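Local coordinates for putative L-alanine-DL-glutamate epimerase (Burkholderia xenovorans, PDB 3GO2), which probably acts as a magnesium-dependent racemase or epimerase of the mandelate racemase/muconate lactonizing enzyme family, at residues Val119-His125 and Ile341-Asp347. Sequence-based numbering, arbitrary orientation.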
loop_
_atom_site.group_PDB
_atom_site.type_symbol
_atom_site.label_atom_id
_atom_site.label_comp_id
_atom_site.label_asym_id
_atom_site.label_seq_id
_atom_site.Cartn_x
_atom_site.Cartn_y
_atom_site.Cartn_z
ATOM N N VAL A 119 7.668 -40.834 -1.289
ATOM C CA VAL A 119 7.022 -39.575 -1.652
ATOM C C VAL A 119 5.606 -39.836 -2.145
ATOM O O VAL A 119 5.420 -40.558 -3.117
ATOM C CB VAL A 119 7.837 -38.877 -2.797
ATOM C CG1 VAL A 119 7.143 -37.612 -3.251
ATOM C CG2 VAL A 119 9.277 -38.575 -2.340
ATOM N N PRO A 120 4.590 -39.252 -1.492
ATOM C CA PRO A 120 3.252 -39.445 -2.055
ATOM C C PRO A 120 3.156 -38.767 -3.410
ATOM O O PRO A 120 3.692 -37.665 -3.611
ATOM C CB PRO A 120 2.322 -38.769 -1.044
ATOM C CG PRO A 120 3.132 -38.692 0.202
ATOM C CD PRO A 120 4.546 -38.478 -0.241
ATOM N N VAL A 121 2.499 -39.458 -4.334
ATOM C CA VAL A 121 2.286 -38.940 -5.664
ATOM C C VAL A 121 0.817 -38.771 -5.994
ATOM O O VAL A 121 -0.076 -39.232 -5.274
ATOM C CB VAL A 121 2.978 -39.797 -6.766
ATOM C CG1 VAL A 121 4.472 -39.829 -6.538
ATOM C CG2 VAL A 121 2.390 -41.207 -6.847
ATOM N N TYR A 122 0.580 -38.054 -7.080
ATOM C CA TYR A 122 -0.701 -38.111 -7.775
ATOM C C TYR A 122 -0.462 -38.597 -9.196
ATOM O O TYR A 122 0.580 -38.311 -9.794
ATOM C CB TYR A 122 -1.440 -36.767 -7.740
ATOM C CG TYR A 122 -0.872 -35.580 -8.517
ATOM C CD1 TYR A 122 -1.200 -35.369 -9.856
ATOM C CD2 TYR A 122 -0.034 -34.659 -7.900
ATOM C CE1 TYR A 122 -0.710 -34.286 -10.561
ATOM C CE2 TYR A 122 0.442 -33.553 -8.597
ATOM C CZ TYR A 122 0.096 -33.365 -9.912
ATOM O OH TYR A 122 0.594 -32.269 -10.598
ATOM N N TRP A 123 -1.400 -39.392 -9.700
ATOM C CA TRP A 123 -1.367 -39.899 -11.050
ATOM C C TRP A 123 -1.913 -38.796 -11.955
ATOM O O TRP A 123 -3.126 -38.502 -11.954
ATOM C CB TRP A 123 -2.207 -41.194 -11.127
ATOM C CG TRP A 123 -2.412 -41.798 -12.478
ATOM C CD1 TRP A 123 -2.146 -41.243 -13.702
ATOM C CD2 TRP A 123 -2.970 -43.097 -12.747
ATOM N NE1 TRP A 123 -2.514 -42.108 -14.704
ATOM C CE2 TRP A 123 -3.027 -43.249 -14.144
ATOM C CE3 TRP A 123 -3.428 -44.136 -11.932
ATOM C CZ2 TRP A 123 -3.514 -44.424 -14.761
ATOM C CZ3 TRP A 123 -3.910 -45.297 -12.541
ATOM C CH2 TRP A 123 -3.945 -45.426 -13.932
ATOM N N SER A 124 -0.998 -38.186 -12.701
ATOM C CA SER A 124 -1.317 -37.018 -13.523
ATOM C C SER A 124 -1.819 -37.382 -14.910
ATOM O O SER A 124 -1.707 -38.536 -15.342
ATOM C CB SER A 124 -0.089 -36.118 -13.583
ATOM O OG SER A 124 -0.418 -34.802 -14.004
ATOM N N HIS A 125 -2.376 -36.407 -15.622
ATOM C CA HIS A 125 -2.936 -36.655 -16.965
ATOM C C HIS A 125 -3.820 -37.901 -16.991
ATOM O O HIS A 125 -3.680 -38.803 -17.860
ATOM C CB HIS A 125 -1.822 -36.737 -17.983
ATOM C CG HIS A 125 -0.965 -35.507 -17.975
ATOM N ND1 HIS A 125 0.225 -35.442 -17.286
ATOM C CD2 HIS A 125 -1.186 -34.266 -18.474
ATOM C CE1 HIS A 125 0.721 -34.220 -17.395
ATOM N NE2 HIS A 125 -0.110 -33.490 -18.113
ATOM N N ILE A 341 3.129 -32.645 -2.444
ATOM C CA ILE A 341 2.843 -33.896 -3.168
ATOM C C ILE A 341 3.751 -33.889 -4.400
ATOM O O ILE A 341 4.304 -32.841 -4.729
ATOM C CB ILE A 341 1.365 -33.973 -3.597
ATOM C CG1 ILE A 341 0.982 -35.376 -4.044
ATOM C CG2 ILE A 341 1.040 -32.978 -4.713
ATOM C CD1 ILE A 341 -0.544 -35.589 -4.038
ATOM N N MET A 342 3.918 -35.035 -5.074
ATOM C CA MET A 342 4.704 -35.105 -6.322
ATOM C C MET A 342 3.861 -35.630 -7.489
ATOM O O MET A 342 3.190 -36.651 -7.396
ATOM C CB MET A 342 5.986 -35.956 -6.182
ATOM C CG MET A 342 6.795 -36.138 -7.504
ATOM S SD MET A 342 8.462 -36.793 -7.157
ATOM C CE MET A 342 8.725 -37.607 -8.778
ATOM N N GLU A 343 3.889 -34.895 -8.586
ATOM C CA GLU A 343 3.268 -35.324 -9.827
ATOM C C GLU A 343 4.001 -36.491 -10.456
ATOM O O GLU A 343 5.204 -36.516 -10.475
ATOM C CB GLU A 343 3.320 -34.156 -10.833
ATOM C CG GLU A 343 2.590 -34.452 -12.143
ATOM C CD GLU A 343 2.603 -33.286 -13.108
ATOM O OE1 GLU A 343 3.479 -32.397 -12.968
ATOM O OE2 GLU A 343 1.729 -33.270 -14.005
ATOM N N THR A 344 3.271 -37.432 -11.043
ATOM C CA THR A 344 3.918 -38.391 -11.941
ATOM C C THR A 344 2.880 -38.913 -12.928
ATOM O O THR A 344 1.698 -38.948 -12.608
ATOM C CB THR A 344 4.592 -39.548 -11.155
ATOM O OG1 THR A 344 5.543 -40.200 -11.985
ATOM C CG2 THR A 344 3.560 -40.560 -10.653
ATOM N N ASP A 345 3.324 -39.311 -14.109
ATOM C CA ASP A 345 2.433 -39.972 -15.081
ATOM C C ASP A 345 2.578 -41.458 -14.863
ATOM O O ASP A 345 3.689 -42.013 -14.891
ATOM C CB ASP A 345 2.813 -39.597 -16.517
ATOM C CG ASP A 345 2.409 -38.176 -16.882
ATOM O OD1 ASP A 345 1.409 -37.660 -16.330
ATOM O OD2 ASP A 345 3.063 -37.578 -17.766
ATOM N N ILE A 346 1.457 -42.123 -14.637
ATOM C CA ILE A 346 1.467 -43.565 -14.437
ATOM C C ILE A 346 1.274 -44.290 -15.784
ATOM O O ILE A 346 1.707 -45.445 -15.937
ATOM C CB ILE A 346 0.426 -43.959 -13.353
ATOM C CG1 ILE A 346 0.878 -43.473 -11.965
ATOM C CG2 ILE A 346 0.188 -45.456 -13.324
ATOM C CD1 ILE A 346 2.271 -43.945 -11.521
ATOM N N ASP A 347 0.648 -43.613 -16.746
ATOM C CA ASP A 347 0.569 -44.095 -18.133
ATOM C C ASP A 347 1.943 -43.928 -18.787
ATOM O O ASP A 347 2.460 -42.802 -18.893
ATOM C CB ASP A 347 -0.492 -43.348 -18.932
ATOM C CG ASP A 347 -1.896 -43.503 -18.352
ATOM O OD1 ASP A 347 -2.444 -44.629 -18.432
ATOM O OD2 ASP A 347 -2.432 -42.492 -17.816
HETATM O O HOH W 1 -0.463 -40.662 -16.695
HETATM O O HOH W 2 -4.675 -41.090 -18.641
#
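Y122 lays its ring over the start of the E343 side chain: E343 CA sits 3.8 Å from the centroid of the Y122 ring, 21° off its normal, a CH-pi contact offset toward the rim. The tyrosine reaches this place because CG stands between its backbone N and carbonyl carbon (chi1 68°), while I341 CG2 meets the ring edge. Beneath them, residues 119-123 and 342-344 pair as parallel strands; T344 N to Y122 O measures 3.1 Å, and S124 N to T344 O, 2.8 Å, continues the pairing past the W123-T344 bridge.

On the opposite face, W123 takes I346 CB over its five-membered ring, 3.5 Å from the centroid. Its indole NE1, in the ring plane, donates to D347 OD2 (3.1 Å), which it meets from above the carboxylate plane; a water also bridges S124 O to this oxygen, and R130 forms a salt bridge with D347 OD1.

The fully extended E343 chain carries its carboxylate past the tyrosine to S124, whose OG donates to the anti lone pair of OE2 at 2.6 Å. One residue on, H125 ND1 donates a hydrogen bond to the syn lone pair of D345 OD1 (2.7 Å, acceptor 8° out of the ring plane).

W123 has backbone hydrogen bonds to A161 and K163 of strand 161-168, consistent with strands 118-123 and 342-344 being the first and last strands that close an enolase-type barrel. Y122 OH is hydrogen-bonded to K163; K163 and H125 belong to sites where 2-oxoglutarate, and for H125 also fumarate, has been seen, though neither is bound to this chain here. Two separate carboxylates thus probably limit the rotation of S124 and H125 beside the ligand pocket.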